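Long-range contacts in aspartate semialdehyde dehydrogenase (Francisella tularensis subsp. tularensis, PDB 4WOJ), which probably catalyses the NADPH-dependent reductive dephosphorylation of L-aspartyl-4-phosphate to L-aspartate-semialdehyde, a step towards lysine, methionine and threonine: residues T166-S171 with R274-A279; L318-N323 with F347-Q352; P230-G235 with C267-S272. One frame throughout, in Å; residues are numbered along the deposited sequence. Where two conformers were deposited one is given.

Contact 1: T166-S171 with R274-A279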
loop_
_atom_site.group_PDB
_atom_site.type_symbol
_atom_site.label_atom_id
_atom_site.label_comp_id
_atom_site.label_asym_id
_atom_site.label_seq_id
_atom_site.Cartn_x
_atom_site.Cartn_y
_atom_site.Cartn_z
ATOM N N THR B 166 -0.202 -6.327 0.191
ATOM C CA THR B 166 -1.068 -5.900 1.227
ATOM C C THR B 166 -0.662 -4.546 1.758
ATOM O O THR B 166 0.462 -4.080 1.559
ATOM C CB THR B 166 -1.117 -6.858 2.406
ATOM O OG1 THR B 166 0.034 -6.655 3.224
ATOM C CG2 THR B 166 -1.188 -8.305 1.928
ATOM N N TYR B 167 -1.650 -3.919 2.360
ATOM C CA TYR B 167 -1.593 -2.567 2.865
ATOM C C TYR B 167 -2.265 -2.777 4.184
ATOM O O TYR B 167 -3.470 -2.661 4.297
ATOM C CB TYR B 167 -2.423 -1.631 2.004
ATOM C CG TYR B 167 -2.034 -1.447 0.511
ATOM C CD1 TYR B 167 -2.182 -2.457 -0.430
ATOM C CD2 TYR B 167 -1.590 -0.211 0.057
ATOM C CE1 TYR B 167 -1.836 -2.254 -1.782
ATOM C CE2 TYR B 167 -1.254 0.012 -1.275
ATOM C CZ TYR B 167 -1.376 -1.019 -2.196
ATOM O OH TYR B 167 -1.004 -0.739 -3.496
ATOM N N GLN B 168 -1.494 -3.264 5.133
ATOM C CA GLN B 168 -1.995 -3.737 6.397
ATOM C C GLN B 168 -2.001 -2.748 7.546
ATOM O O GLN B 168 -1.023 -2.055 7.806
ATOM C CB GLN B 168 -1.145 -4.890 6.851
ATOM C CG GLN B 168 -1.419 -6.090 6.000
ATOM C CD GLN B 168 -0.577 -7.252 6.408
ATOM O OE1 GLN B 168 0.101 -7.867 5.560
ATOM N NE2 GLN B 168 -0.634 -7.605 7.704
ATOM N N ALA B 169 -3.106 -2.745 8.255
ATOM C CA ALA B 169 -3.352 -1.795 9.341
ATOM C C ALA B 169 -2.689 -2.228 10.651
ATOM O O ALA B 169 -2.315 -3.381 10.866
ATOM C CB ALA B 169 -4.835 -1.640 9.540
ATOM N N ILE B 170 -2.561 -1.260 11.538
ATOM C CA ILE B 170 -1.716 -1.436 12.676
ATOM C C ILE B 170 -2.395 -2.334 13.677
ATOM O O ILE B 170 -1.731 -2.942 14.469
ATOM C CB ILE B 170 -1.282 -0.081 13.266
ATOM C CG1 ILE B 170 -0.174 -0.273 14.301
ATOM C CG2 ILE B 170 -2.472 0.675 13.899
ATOM C CD1 ILE B 170 1.071 -0.976 13.804
ATOM N N SER B 171 -3.717 -2.472 13.615
ATOM C CA SER B 171 -4.437 -3.255 14.630
ATOM C C SER B 171 -3.974 -4.664 14.759
ATOM O O SER B 171 -3.996 -5.221 15.840
ATOM C CB SER B 171 -5.948 -3.221 14.415
ATOM O OG SER B 171 -6.334 -3.763 13.200
ATOM N N ARG B 274 -7.696 -0.236 11.263
ATOM C CA ARG B 274 -8.253 -1.589 11.451
ATOM C C ARG B 274 -8.690 -2.355 10.219
ATOM O O ARG B 274 -9.106 -3.499 10.336
ATOM C CB ARG B 274 -9.388 -1.619 12.477
ATOM C CG ARG B 274 -10.342 -0.445 12.450
ATOM C CD ARG B 274 -11.495 -0.660 13.406
ATOM N NE ARG B 274 -12.158 -1.946 13.296
ATOM C CZ ARG B 274 -13.048 -2.412 14.178
ATOM N NH1 ARG B 274 -13.376 -1.683 15.262
ATOM N NH2 ARG B 274 -13.624 -3.610 13.990
ATOM N N SER B 275 -8.517 -1.780 9.044
ATOM C CA SER B 275 -8.868 -2.464 7.847
ATOM C C SER B 275 -7.656 -2.844 6.979
ATOM O O SER B 275 -6.797 -2.003 6.732
ATOM C CB SER B 275 -9.838 -1.620 7.065
ATOM O OG SER B 275 -11.135 -1.859 7.549
ATOM N N HIS B 276 -7.565 -4.126 6.591
ATOM C CA HIS B 276 -6.493 -4.568 5.689
ATOM C C HIS B 276 -6.957 -4.429 4.288
ATOM O O HIS B 276 -8.071 -4.819 3.989
ATOM C CB HIS B 276 -6.064 -5.997 5.929
ATOM C CG HIS B 276 -5.319 -6.184 7.216
ATOM N ND1 HIS B 276 -4.907 -5.131 7.995
ATOM C CD2 HIS B 276 -4.911 -7.302 7.857
ATOM C CE1 HIS B 276 -4.281 -5.589 9.061
ATOM N NE2 HIS B 276 -4.275 -6.904 9.005
ATOM N N SER B 277 -6.121 -3.816 3.462
ATOM C CA SER B 277 -6.393 -3.729 2.070
ATOM C C SER B 277 -5.402 -4.613 1.295
ATOM O O SER B 277 -4.322 -4.946 1.771
ATOM C CB SER B 277 -6.348 -2.303 1.564
ATOM O OG SER B 277 -7.063 -1.438 2.403
ATOM N N GLN B 278 -5.803 -4.992 0.102
ATOM C CA GLN B 278 -5.056 -5.953 -0.707
ATOM C C GLN B 278 -5.345 -5.729 -2.166
ATOM O O GLN B 278 -6.490 -5.806 -2.573
ATOM C CB GLN B 278 -5.490 -7.396 -0.371
ATOM C CG GLN B 278 -4.884 -7.949 0.892
ATOM C CD GLN B 278 -5.227 -9.378 1.197
ATOM O OE1 GLN B 278 -6.184 -9.663 1.877
ATOM N NE2 GLN B 278 -4.372 -10.290 0.762
ATOM N N ALA B 279 -4.284 -5.517 -2.935
ATOM C CA ALA B 279 -4.289 -5.617 -4.375
ATOM C C ALA B 279 -3.966 -7.055 -4.836
ATOM O O ALA B 279 -2.910 -7.597 -4.574
ATOM C CB ALA B 279 -3.292 -4.646 -4.959
HETATM O O HOH W 1 -5.569 -0.706 4.821
HETATM O O HOH W 2 -1.627 -7.364 10.731
#
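Tyr167 and Ser277 exchange two backbone hydrogen bonds as an antiparallel hydrogen-bonded pair: Tyr167 N gives to Ser277 O at 2.9 Å, and Ser277 N gives almost straight to Tyr167 O. Thr166 and Gln278 form the adjoining non-hydrogen-bonded pair. Beyond Tyr167 the two chains stay close and a water takes over, donating to Tyr167 O and to Ser275 O while it accepts from Ser277 OG. On the face that carries Thr166 and Gln278, the hydroxyl of Thr166 donates from OG1 to a lone pair of Gln168 OE1 in the carbonyl plane, at 2.6 Å. This bond holds one end of the Gln168 amide as its chain passes over the His276 ring. Gln168 CG sits 4.0 Å from the ring centroid, only 4° off the normal, a CH-pi contact; CG lies beside the backbone N (chi1 -72°), and the extended chain beyond it carries the amide past the ring with the two planes 54° apart. A second water joins His276 NE2 to Gln168 NE2, the latter weakly. Ala169 meets the same ring with CB at its edge, and its N lies 3.0 Å from His276 ND1. The Tyr167 ring turns its edge to Ala279 CB; at the dimer interface it stacks on Tyr167 of the second subunit, and its OH is hydrogen-bonded to Thr166 O of the second subunit. His276, the probable proton acceptor, thus stands on a strand of the dimerisation domain with its side chain about 4 Å from that of Cys141, the predicted acyl-thioester nucleophile, as in the active site of this dehydrogenase family.

Contact 2: L318-N323 with F347-Q352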
loop_
_atom_site.group_PDB
_atom_site.type_symbol
_atom_site.label_atom_id
_atom_site.label_comp_id
_atom_site.label_asym_id
_atom_site.label_seq_id
_atom_site.Cartn_x
_atom_site.Cartn_y
_atom_site.Cartn_z
ATOM N N LEU B 318 -14.391 1.688 -1.444
ATOM C CA LEU B 318 -13.286 0.667 -1.445
ATOM C C LEU B 318 -12.099 1.106 -0.591
ATOM O O LEU B 318 -11.000 1.192 -1.082
ATOM C CB LEU B 318 -12.831 0.360 -2.859
ATOM C CG LEU B 318 -12.051 -0.932 -3.078
ATOM C CD1 LEU B 318 -12.849 -2.149 -2.648
ATOM C CD2 LEU B 318 -11.740 -1.042 -4.550
ATOM N N THR B 319 -12.360 1.471 0.668
ATOM C CA THR B 319 -11.373 2.088 1.498
ATOM C C THR B 319 -11.546 1.707 2.954
ATOM O O THR B 319 -12.625 1.284 3.362
ATOM C CB THR B 319 -11.433 3.628 1.421
ATOM O OG1 THR B 319 -12.528 4.121 2.219
ATOM C CG2 THR B 319 -11.562 4.096 -0.004
ATOM N N PRO B 320 -10.465 1.827 3.737
ATOM C CA PRO B 320 -10.469 1.536 5.151
ATOM C C PRO B 320 -11.472 2.401 5.913
ATOM O O PRO B 320 -12.159 1.917 6.832
ATOM C CB PRO B 320 -9.044 1.906 5.572
ATOM C CG PRO B 320 -8.209 1.683 4.373
ATOM C CD PRO B 320 -9.091 1.865 3.187
ATOM N N GLN B 321 -11.516 3.675 5.535
ATOM C CA GLN B 321 -12.484 4.595 6.059
ATOM C C GLN B 321 -13.855 3.999 5.921
ATOM O O GLN B 321 -14.637 3.959 6.861
ATOM C CB GLN B 321 -12.469 5.906 5.270
ATOM C CG GLN B 321 -13.263 7.022 5.947
ATOM C CD GLN B 321 -13.592 8.164 5.004
ATOM O OE1 GLN B 321 -14.105 7.947 3.890
ATOM N NE2 GLN B 321 -13.299 9.387 5.438
ATOM N N ALA B 322 -14.167 3.551 4.726
ATOM C CA ALA B 322 -15.517 3.096 4.467
ATOM C C ALA B 322 -15.853 1.804 5.195
ATOM O O ALA B 322 -16.962 1.619 5.633
ATOM C CB ALA B 322 -15.721 2.906 2.969
ATOM N N ASN B 323 -14.853 0.946 5.316
ATOM C CA ASN B 323 -15.053 -0.445 5.657
ATOM C C ASN B 323 -14.860 -0.807 7.120
ATOM O O ASN B 323 -15.452 -1.761 7.612
ATOM C CB ASN B 323 -14.052 -1.266 4.854
ATOM C CG ASN B 323 -14.011 -2.686 5.306
ATOM O OD1 ASN B 323 -13.476 -2.991 6.385
ATOM N ND2 ASN B 323 -14.597 -3.577 4.494
ATOM N N PHE B 347 -8.951 -5.169 -6.168
ATOM C CA PHE B 347 -8.495 -4.593 -4.895
ATOM C C PHE B 347 -9.586 -4.829 -3.873
ATOM O O PHE B 347 -10.724 -4.548 -4.145
ATOM C CB PHE B 347 -8.270 -3.077 -5.024
ATOM C CG PHE B 347 -7.509 -2.452 -3.887
ATOM C CD1 PHE B 347 -6.141 -2.484 -3.844
ATOM C CD2 PHE B 347 -8.184 -1.737 -2.871
ATOM C CE1 PHE B 347 -5.450 -1.880 -2.804
ATOM C CE2 PHE B 347 -7.504 -1.132 -1.837
ATOM C CZ PHE B 347 -6.125 -1.205 -1.797
ATOM N N THR B 348 -9.232 -5.306 -2.692
ATOM C CA THR B 348 -10.200 -5.593 -1.653
ATOM C C THR B 348 -9.812 -5.011 -0.331
ATOM O O THR B 348 -8.654 -4.739 -0.068
ATOM C CB THR B 348 -10.459 -7.135 -1.477
ATOM O OG1 THR B 348 -11.357 -7.324 -0.375
ATOM C CG2 THR B 348 -9.192 -7.897 -1.239
ATOM N N VAL B 349 -10.817 -4.791 0.495
ATOM C CA VAL B 349 -10.645 -4.218 1.806
ATOM C C VAL B 349 -11.612 -4.905 2.769
ATOM O O VAL B 349 -12.792 -5.083 2.450
ATOM C CB VAL B 349 -11.005 -2.732 1.822
ATOM C CG1 VAL B 349 -10.753 -2.118 3.204
ATOM C CG2 VAL B 349 -10.228 -1.979 0.757
ATOM N N GLY B 350 -11.106 -5.282 3.945
ATOM C CA GLY B 350 -11.942 -5.791 5.038
ATOM C C GLY B 350 -11.355 -5.547 6.394
ATOM O O GLY B 350 -10.191 -5.168 6.519
ATOM N N ASP B 351 -12.167 -5.751 7.425
ATOM C CA ASP B 351 -11.839 -5.329 8.786
ATOM C C ASP B 351 -11.023 -6.372 9.507
ATOM O O ASP B 351 -11.477 -7.495 9.689
ATOM C CB ASP B 351 -13.109 -5.102 9.587
ATOM C CG ASP B 351 -12.828 -4.513 10.957
ATOM O OD1 ASP B 351 -12.513 -5.268 11.899
ATOM O OD2 ASP B 351 -12.855 -3.278 11.050
ATOM N N GLN B 352 -9.841 -5.997 9.957
ATOM C CA GLN B 352 -8.916 -6.946 10.549
ATOM C C GLN B 352 -9.463 -7.627 11.770
ATOM O O GLN B 352 -9.252 -8.824 11.959
ATOM C CB GLN B 352 -7.595 -6.253 10.898
ATOM C CG GLN B 352 -6.512 -7.186 11.380
ATOM C CD GLN B 352 -6.395 -7.228 12.880
ATOM O OE1 GLN B 352 -6.367 -6.189 13.534
ATOM N NE2 GLN B 352 -6.300 -8.437 13.443
#
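Val349 is wedged against the chain from Leu318 to Asn323 with both methyls: CG2 comes within 3.7 Å of Leu318 O, while CG1 lies 3.8 Å from Asn323 CB and also near Thr319 O and the ring of Pro320. The Leu318 side chain extends to the strand at Phe347. Leu318 CG, anti to the backbone N (chi1 -161°), approaches the edge of the Phe347 ring in plane, 4.0 Å from Phe347 CD2, and Leu318 CD1 packs on Phe347 O at 3.5 Å. At the other end Asn323 was modelled in two conformers; in the one given, its amide lies alongside the strand backbone, CG 3.7 Å from Gly350 CA. ND2 is near Val349 O and OD1 near Asp351 N, but the angles are too poor for hydrogen bonds; in this conformer Asp328 O accepts from ND2, and Ser275 OG bonds to OD1. Behind this layer, Thr319 is the N-cap of the short helix 320-323, its OG1 accepting from Ala322 N at 3.0 Å, and Thr319 O takes the Asn323 N-H. Asp351, beside Asn323, forms a salt bridge with Arg274 and caps Leu354 N at the turn before helix 354-369. Helix 320-323 thus lies over the sheet face that carries Phe347 and Val349, on strand 343-351, which runs between strands 275-284 and 329-336; Gln321 of the helix bonds to Ser209 and Asn227 of the second subunit.

Contact 3: P230-G235 with C267-S272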
loop_
_atom_site.group_PDB
_atom_site.type_symbol
_atom_site.label_atom_id
_atom_site.label_comp_id
_atom_site.label_asym_id
_atom_site.label_seq_id
_atom_site.Cartn_x
_atom_site.Cartn_y
_atom_site.Cartn_z
ATOM N N PRO B 230 7.633 -2.394 4.823
ATOM C CA PRO B 230 7.480 -3.597 4.044
ATOM C C PRO B 230 8.162 -4.808 4.653
ATOM O O PRO B 230 8.809 -5.580 3.935
ATOM C CB PRO B 230 8.069 -3.211 2.676
ATOM C CG PRO B 230 9.128 -2.228 3.016
ATOM C CD PRO B 230 8.615 -1.481 4.236
ATOM N N TRP B 231 7.994 -4.962 5.967
ATOM C CA TRP B 231 8.366 -6.173 6.697
ATOM C C TRP B 231 7.424 -6.434 7.860
ATOM O O TRP B 231 7.341 -5.634 8.779
ATOM C CB TRP B 231 9.773 -6.092 7.232
ATOM C CG TRP B 231 10.292 -7.425 7.693
ATOM C CD1 TRP B 231 10.000 -8.064 8.869
ATOM C CD2 TRP B 231 11.200 -8.275 6.998
ATOM N NE1 TRP B 231 10.678 -9.249 8.946
ATOM C CE2 TRP B 231 11.427 -9.403 7.808
ATOM C CE3 TRP B 231 11.888 -8.173 5.787
ATOM C CZ2 TRP B 231 12.305 -10.446 7.425
ATOM C CZ3 TRP B 231 12.768 -9.235 5.396
ATOM C CH2 TRP B 231 12.953 -10.342 6.215
ATOM N N ILE B 232 6.738 -7.576 7.817
ATOM C CA ILE B 232 5.859 -7.990 8.897
ATOM C C ILE B 232 6.253 -9.365 9.385
ATOM O O ILE B 232 6.236 -10.315 8.637
ATOM C CB ILE B 232 4.351 -7.892 8.496
ATOM C CG1 ILE B 232 3.961 -6.405 8.425
ATOM C CG2 ILE B 232 3.455 -8.550 9.542
ATOM C CD1 ILE B 232 2.586 -6.109 7.916
ATOM N N ASP B 233 6.601 -9.445 10.668
ATOM C CA ASP B 233 6.910 -10.718 11.335
ATOM C C ASP B 233 8.367 -11.225 11.108
ATOM O O ASP B 233 9.277 -10.450 10.875
ATOM C CB ASP B 233 5.875 -11.789 10.988
ATOM C CG ASP B 233 5.488 -12.630 12.210
ATOM O OD1 ASP B 233 6.113 -13.714 12.407
ATOM O OD2 ASP B 233 4.578 -12.201 12.974
ATOM N N VAL B 234 8.579 -12.525 11.233
ATOM C CA VAL B 234 9.934 -13.090 11.354
ATOM C C VAL B 234 10.481 -13.464 9.956
ATOM O O VAL B 234 9.718 -13.705 9.016
ATOM C CB VAL B 234 9.982 -14.295 12.372
ATOM C CG1 VAL B 234 10.748 -15.500 11.825
ATOM C CG2 VAL B 234 10.590 -13.869 13.698
ATOM N N GLY B 235 11.806 -13.450 9.837
ATOM C CA GLY B 235 12.479 -13.815 8.592
ATOM C C GLY B 235 12.328 -15.293 8.327
ATOM O O GLY B 235 12.456 -16.113 9.237
ATOM N N CYS B 267 3.872 -8.393 2.102
ATOM C CA CYS B 267 3.068 -7.838 3.172
ATOM C C CYS B 267 3.673 -6.512 3.724
ATOM O O CYS B 267 4.812 -6.465 4.149
ATOM C CB CYS B 267 2.843 -8.908 4.258
ATOM S SG CYS B 267 1.853 -10.348 3.721
ATOM N N VAL B 268 2.881 -5.450 3.728
ATOM C CA VAL B 268 3.360 -4.114 4.052
ATOM C C VAL B 268 2.465 -3.467 5.101
ATOM O O VAL B 268 1.246 -3.482 4.984
ATOM C CB VAL B 268 3.370 -3.200 2.825
ATOM C CG1 VAL B 268 4.081 -1.870 3.119
ATOM C CG2 VAL B 268 4.041 -3.886 1.606
ATOM N N ARG B 269 3.091 -2.938 6.137
ATOM C CA ARG B 269 2.398 -2.211 7.135
ATOM C C ARG B 269 2.225 -0.793 6.673
ATOM O O ARG B 269 3.195 -0.196 6.140
ATOM C CB ARG B 269 3.206 -2.233 8.435
ATOM C CG ARG B 269 2.419 -1.743 9.592
ATOM C CD ARG B 269 1.356 -2.742 9.942
ATOM N NE ARG B 269 1.877 -3.799 10.781
ATOM C CZ ARG B 269 1.231 -4.928 11.035
ATOM N NH1 ARG B 269 0.053 -5.199 10.466
ATOM N NH2 ARG B 269 1.781 -5.816 11.843
ATOM N N VAL B 270 0.993 -0.280 6.817
ATOM C CA VAL B 270 0.649 1.123 6.422
ATOM C C VAL B 270 -0.096 1.821 7.556
ATOM O O VAL B 270 -0.523 1.137 8.488
ATOM C CB VAL B 270 -0.208 1.214 5.139
ATOM C CG1 VAL B 270 0.533 0.608 3.942
ATOM C CG2 VAL B 270 -1.577 0.565 5.346
ATOM N N PRO B 271 -0.234 3.172 7.494
ATOM C CA PRO B 271 -0.826 3.922 8.576
ATOM C C PRO B 271 -2.344 3.916 8.521
ATOM O O PRO B 271 -2.966 4.984 8.492
ATOM C CB PRO B 271 -0.290 5.361 8.368
ATOM C CG PRO B 271 0.726 5.277 7.282
ATOM C CD PRO B 271 0.375 4.072 6.500
ATOM N N SER B 272 -2.913 2.714 8.500
ATOM C CA SER B 272 -4.328 2.504 8.680
ATOM C C SER B 272 -4.545 1.942 10.070
ATOM O O SER B 272 -3.646 1.400 10.676
ATOM C CB SER B 272 -4.849 1.496 7.650
ATOM O OG SER B 272 -4.868 2.068 6.375
HETATM O O HOH W 3 6.499 -8.434 4.888
#
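Pro230 and Val268 bring the two irregular chains nearest, their CA atoms 4.2 Å apart, and a water then bridges the backbones. It accepts from Ile232 N and donates to Cys267 O at 2.7 Å, linking two peptide groups whose Ile232 N and Cys267 O are 4.3 Å apart. Ile232 carries most of the side-chain contact. CG1 leaves beside its backbone N, and the chain then extends (chi2 174°), which brings CD1 over the Arg269 guanidinium, 3.5 Å above the plane and centred on it. The two side chains cross at about a right angle, and CG2 adds a second methyl 3.9 Å from Arg269 NH2. Arg269 bends at chi2 and chi3 (70° and 83°), which brings its guanidinium under Ile232 CD1; Arg269 CB and CD also lie near that methyl, and the charged group is covered on that face by hydrocarbon. Beside this, Val268 CG1 rests against Pro230 CA at 3.9 Å. Pro230 O is bonded to Arg333 of the second subunit. The loops meet at the border of the active site: the side chain of Arg269 is about 5 Å from that of His276, the predicted proton acceptor, consistent with a place in the substrate pocket of this family.

How the contacts relate
All three contacts lie in the dimerisation domain and all touch the second subunit. Contacts 1 and 2 have centres about 8 Å apart and reach the same mixed sheet, through neighbouring strands 275-284 and 343-351; there Arg274 O lies 2.6 Å from Gln352 N, probably hydrogen-bonded. Contact 3, centred about 9 Å from contact 1 and 17 Å from contact 2, adjoins the other side of 166-171, where 267-272 pairs with Gln168. Along the chain, contact 3 is nested inside the loop that contact 1 closes, and contact 2 follows both. Segments 166-171, 267-272 and 347-352 come together near His276, setting the predicted active site close to the dimer interface.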